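Local coordinates for protein glutamate receptor IIB (Drosophila melanogaster, PDB 4WXJ) that binds the neurotransmitter glutamate through the ligand-binding domain modelled here and, as a subunit of a muscle glutamate receptor, probably gates a postsynaptic cation channel, at residues Val17-Pro20 against Tyr21-Arg25; Met164-Asn167 against Lys168-Phe172. One frame throughout, in Å; residues are numbered along the deposited sequence.

Interaction 1 of 2, residues Val17-Pro20 against Tyr21-Arg25; sequences VGKP and YFSWR
Gly-18 O takes two backbone N-H groups from the second half of this tight turn, from Tyr-21 N at 3.1 Å and from Phe-22 N at 3.2 Å. Two consecutive residues facing one make this a classic beta bulge, set where the chain doubles back through the cis peptide before Pro-20. The two donors use the oxygen differently: Tyr-21 N lies in the carbonyl plane on a lone pair, whereas Phe-22 N stands well above that plane. In return Gly-18 N gives a short, nearly straight bond of 2.7 Å to Phe-22 O, completing an antiparallel hydrogen-bonded pair.

Pro-20 and Tyr-21 run side by side, with Pro-20 CD over one face of the phenol ring, 4.2 Å from its centroid, a CH-pi contact. The Tyr-21 hydroxyl is hydrogen-bonded to Asn-203 OD1, on helix 201-208, and the Tyr-21 side chain touches Asp-96, which binds glutamate; this places the turn just behind the glutamate site, in its second shell. Lys-19 lays its extended chain beside Ser-23, Lys-19 CG 3.7 Å from Ser-23 CB. On Val-17, CG1 is anti to the backbone N (chi1 175°), leaving CG2 beside that N; the Val-17 and Trp-24 side chains cross at about a right angle, with Val-17 CG2 3.6 Å from Trp-24 NE1.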
loop_
_atom_site.group_PDB
_atom_site.type_symbol
_atom_site.label_atom_id
_atom_site.label_comp_id
_atom_site.label_asym_id
_atom_site.label_seq_id
_atom_site.Cartn_x
_atom_site.Cartn_y
_atom_site.Cartn_z
ATOM N N VAL A 17 0.923 10.409 -2.669
ATOM C CA VAL A 17 1.540 10.280 -3.981
ATOM C C VAL A 17 2.329 8.982 -4.068
ATOM O O VAL A 17 3.263 8.754 -3.301
ATOM C CB VAL A 17 2.459 11.476 -4.286
ATOM C CG1 VAL A 17 3.191 11.274 -5.609
ATOM C CG2 VAL A 17 1.646 12.765 -4.318
ATOM N N GLY A 18 1.945 8.134 -5.013
ATOM C CA GLY A 18 2.598 6.854 -5.204
ATOM C C GLY A 18 1.937 6.085 -6.326
ATOM O O GLY A 18 0.757 5.747 -6.249
ATOM N N LYS A 19 2.700 5.817 -7.378
ATOM C CA LYS A 19 2.170 5.137 -8.548
ATOM C C LYS A 19 1.957 3.658 -8.255
ATOM O O LYS A 19 2.652 3.090 -7.413
ATOM C CB LYS A 19 3.113 5.309 -9.735
ATOM C CG LYS A 19 3.233 6.743 -10.222
ATOM C CD LYS A 19 4.295 6.871 -11.298
ATOM C CE LYS A 19 4.341 8.280 -11.867
ATOM N NZ LYS A 19 5.492 8.469 -12.793
ATOM N N PRO A 20 1.006 3.021 -8.957
ATOM C CA PRO A 20 0.115 3.579 -9.982
ATOM C C PRO A 20 -1.224 4.076 -9.435
ATOM O O PRO A 20 -2.165 4.267 -10.204
ATOM C CB PRO A 20 -0.096 2.394 -10.921
ATOM C CG PRO A 20 -0.065 1.213 -10.014
ATOM C CD PRO A 20 0.898 1.552 -8.895
ATOM N N TYR A 21 -1.304 4.294 -8.127
ATOM C CA TYR A 21 -2.577 4.613 -7.490
ATOM C C TYR A 21 -2.928 6.091 -7.600
ATOM O O TYR A 21 -4.068 6.444 -7.903
ATOM C CB TYR A 21 -2.543 4.193 -6.018
ATOM C CG TYR A 21 -2.136 2.751 -5.833
ATOM C CD1 TYR A 21 -3.064 1.726 -5.961
ATOM C CD2 TYR A 21 -0.822 2.413 -5.543
ATOM C CE1 TYR A 21 -2.696 0.405 -5.800
ATOM C CE2 TYR A 21 -0.444 1.096 -5.381
ATOM C CZ TYR A 21 -1.384 0.094 -5.515
ATOM O OH TYR A 21 -1.014 -1.219 -5.348
ATOM N N PHE A 22 -1.945 6.951 -7.359
ATOM C CA PHE A 22 -2.175 8.389 -7.334
ATOM C C PHE A 22 -0.873 9.136 -7.584
ATOM O O PHE A 22 0.110 8.937 -6.872
ATOM C CB PHE A 22 -2.779 8.800 -5.989
ATOM C CG PHE A 22 -3.222 10.231 -5.929
ATOM C CD1 PHE A 22 -2.359 11.222 -5.489
ATOM C CD2 PHE A 22 -4.507 10.586 -6.299
ATOM C CE1 PHE A 22 -2.769 12.538 -5.428
ATOM C CE2 PHE A 22 -4.923 11.900 -6.240
ATOM C CZ PHE A 22 -4.053 12.877 -5.801
ATOM N N SER A 23 -0.865 9.988 -8.603
ATOM C CA SER A 23 0.328 10.759 -8.933
ATOM C C SER A 23 -0.016 12.008 -9.734
ATOM O O SER A 23 -1.124 12.146 -10.255
ATOM C CB SER A 23 1.321 9.900 -9.717
ATOM O OG SER A 23 0.760 9.460 -10.939
ATOM N N TRP A 24 0.951 12.912 -9.829
ATOM C CA TRP A 24 0.766 14.161 -10.551
ATOM C C TRP A 24 0.857 13.934 -12.053
ATOM O O TRP A 24 1.842 13.386 -12.548
ATOM C CB TRP A 24 1.806 15.190 -10.108
ATOM C CG TRP A 24 1.650 15.611 -8.683
ATOM C CD1 TRP A 24 2.175 14.996 -7.584
ATOM C CD2 TRP A 24 0.916 16.741 -8.200
ATOM N NE1 TRP A 24 1.813 15.675 -6.445
ATOM C CE2 TRP A 24 1.040 16.749 -6.796
ATOM C CE3 TRP A 24 0.165 17.746 -8.817
ATOM C CZ2 TRP A 24 0.442 17.724 -6.000
ATOM C CZ3 TRP A 24 -0.428 18.713 -8.025
ATOM C CH2 TRP A 24 -0.285 18.695 -6.632
ATOM N N ARG A 25 -0.179 14.351 -12.771
ATOM C CA ARG A 25 -0.179 14.249 -14.223
ATOM C C ARG A 25 0.892 15.143 -14.828
ATOM O O ARG A 25 1.114 16.265 -14.370
ATOM C CB ARG A 25 -1.545 14.627 -14.795
ATOM C CG ARG A 25 -2.598 13.547 -14.658
ATOM C CD ARG A 25 -3.924 14.008 -15.231
ATOM N NE ARG A 25 -3.856 14.242 -16.671
ATOM C CZ ARG A 25 -4.804 14.849 -17.380
ATOM N NH1 ARG A 25 -5.905 15.296 -16.787
ATOM N NH2 ARG A 25 -4.650 15.013 -18.686
#

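Interaction 2 of 2, residues Met164-Asn167 against Lys168-Phe172; sequences MAWN and KMLSF
Met-164 O, Ala-165 O and Trp-166 O each receive a backbone N-H from four residues on, from Lys-168, Met-169 and Leu-170; the Met-169 N to Ala-165 O bond measures 2.9 Å. The next bond of the series, Ser-171 N to Asn-167 O, is weak, its N-H...O angle only 125°. Ser-171 N also turns to Lys-168 O, which accepts from Ser-171 OG at 2.8 Å, from Ser-171 N at 3.0 Å and from Phe-172 N at 3.1 Å. The serine hydroxyl swings back to that carbonyl because chi1, 74°, sets OG between its own N and carbonyl carbon. Lys-168 NZ finds its acceptor elsewhere, at Gln-137 O.

Among the side chains, Leu-170 CD1 sits over one face of the Trp-166 indole, 3.8 Å from the five-membered ring's centroid in a CH-pi contact. Met-169 approaches the six-membered ring, its CE 3.8 Å from Trp-166 CZ3. Met-169 also packs on Phe-142 of strand 141-143, while Trp-166 reaches Phe-154 and Ser-155 of helix 149-155. The weakened i+4 bond, the i+3 bond from Ser-171 N and the departure of Phe-172 from helical backbone angles mark the C-terminal end of an alpha helix, with the serine hydroxyl bond as an addition.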
loop_
_atom_site.group_PDB
_atom_site.type_symbol
_atom_site.label_atom_id
_atom_site.label_comp_id
_atom_site.label_asym_id
_atom_site.label_seq_id
_atom_site.Cartn_x
_atom_site.Cartn_y
_atom_site.Cartn_z
ATOM N N MET A 164 11.637 -14.446 13.504
ATOM C CA MET A 164 13.051 -14.374 13.150
ATOM C C MET A 164 13.295 -13.296 12.100
ATOM O O MET A 164 14.277 -12.557 12.179
ATOM C CB MET A 164 13.556 -15.726 12.638
ATOM C CG MET A 164 13.728 -16.776 13.726
ATOM S SD MET A 164 14.936 -18.048 13.299
ATOM C CE MET A 164 14.053 -18.978 12.051
ATOM N N ALA A 165 12.404 -13.211 11.116
ATOM C CA ALA A 165 12.476 -12.160 10.107
ATOM C C ALA A 165 12.442 -10.788 10.766
ATOM O O ALA A 165 13.252 -9.916 10.453
ATOM C CB ALA A 165 11.333 -12.288 9.115
ATOM N N TRP A 166 11.494 -10.612 11.681
ATOM C CA TRP A 166 11.281 -9.329 12.338
ATOM C C TRP A 166 12.493 -8.927 13.164
ATOM O O TRP A 166 12.935 -7.779 13.113
ATOM C CB TRP A 166 10.030 -9.390 13.222
ATOM C CG TRP A 166 9.719 -8.107 13.935
ATOM C CD1 TRP A 166 9.627 -7.922 15.284
ATOM C CD2 TRP A 166 9.458 -6.831 13.336
ATOM N NE1 TRP A 166 9.323 -6.612 15.563
ATOM C CE2 TRP A 166 9.214 -5.921 14.385
ATOM C CE3 TRP A 166 9.404 -6.370 12.019
ATOM C CZ2 TRP A 166 8.923 -4.577 14.156
ATOM C CZ3 TRP A 166 9.115 -5.036 11.793
ATOM C CH2 TRP A 166 8.878 -4.155 12.856
ATOM N N ASN A 167 13.035 -9.874 13.922
ATOM C CA ASN A 167 14.196 -9.594 14.760
ATOM C C ASN A 167 15.446 -9.302 13.932
ATOM O O ASN A 167 16.278 -8.487 14.327
ATOM C CB ASN A 167 14.455 -10.763 15.713
ATOM C CG ASN A 167 13.451 -10.816 16.852
ATOM O OD1 ASN A 167 13.148 -9.797 17.476
ATOM N ND2 ASN A 167 12.924 -12.003 17.123
ATOM N N LYS A 168 15.578 -9.957 12.782
ATOM C CA LYS A 168 16.695 -9.676 11.887
ATOM C C LYS A 168 16.574 -8.282 11.277
ATOM O O LYS A 168 17.555 -7.543 11.212
ATOM C CB LYS A 168 16.784 -10.724 10.777
ATOM C CG LYS A 168 17.402 -12.037 11.220
ATOM C CD LYS A 168 18.326 -12.606 10.158
ATOM C CE LYS A 168 19.061 -13.832 10.669
ATOM N NZ LYS A 168 19.951 -14.416 9.631
ATOM N N MET A 169 15.371 -7.926 10.832
ATOM C CA MET A 169 15.130 -6.605 10.256
ATOM C C MET A 169 15.487 -5.500 11.246
ATOM O O MET A 169 16.062 -4.478 10.869
ATOM C CB MET A 169 13.668 -6.463 9.823
ATOM C CG MET A 169 13.352 -7.089 8.472
ATOM S SD MET A 169 11.585 -7.273 8.154
ATOM C CE MET A 169 10.975 -5.646 8.581
ATOM N N LEU A 170 15.145 -5.713 12.512
ATOM C CA LEU A 170 15.438 -4.738 13.560
ATOM C C LEU A 170 16.935 -4.622 13.837
ATOM O O LEU A 170 17.410 -3.574 14.269
ATOM C CB LEU A 170 14.712 -5.115 14.854
ATOM C CG LEU A 170 13.189 -4.992 14.852
ATOM C CD1 LEU A 170 12.621 -5.611 16.119
ATOM C CD2 LEU A 170 12.759 -3.537 14.729
ATOM N N SER A 171 17.673 -5.699 13.586
ATOM C CA SER A 171 19.085 -5.766 13.956
ATOM C C SER A 171 20.019 -5.230 12.873
ATOM O O SER A 171 21.125 -4.779 13.175
ATOM C CB SER A 171 19.473 -7.210 14.277
ATOM O OG SER A 171 19.565 -7.978 13.091
ATOM N N PHE A 172 19.580 -5.289 11.619
ATOM C CA PHE A 172 20.431 -4.926 10.488
ATOM C C PHE A 172 20.992 -3.513 10.595
ATOM O O PHE A 172 20.309 -2.589 11.040
ATOM C CB PHE A 172 19.659 -5.054 9.169
ATOM C CG PHE A 172 19.454 -6.472 8.708
ATOM C CD1 PHE A 172 20.463 -7.415 8.827
ATOM C CD2 PHE A 172 18.251 -6.858 8.143
ATOM C CE1 PHE A 172 20.272 -8.716 8.397
ATOM C CE2 PHE A 172 18.053 -8.158 7.712
ATOM C CZ PHE A 172 19.065 -9.088 7.839
#

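Interaction 1 comes first along the chain, in the turn after strand 10-15 that leads into strand 23-24; interaction 2 follows much later, over the last turns of helix 160-171. Their centres lie 31 Å apart on opposite sides of the chain's centre, and their nearest atoms stay about 19 Å from each other. The fold is the two-lobed ligand-binding domain of ionotropic glutamate receptors, with glutamate held between the lobes. Each contact approaches that site separately: Tyr-21 is about 7 Å from the bound glutamate and Met-169 about 9 Å, measured from side chain to ligand. The two thus lie on opposite lobes, with the bound glutamate between them, and do not touch.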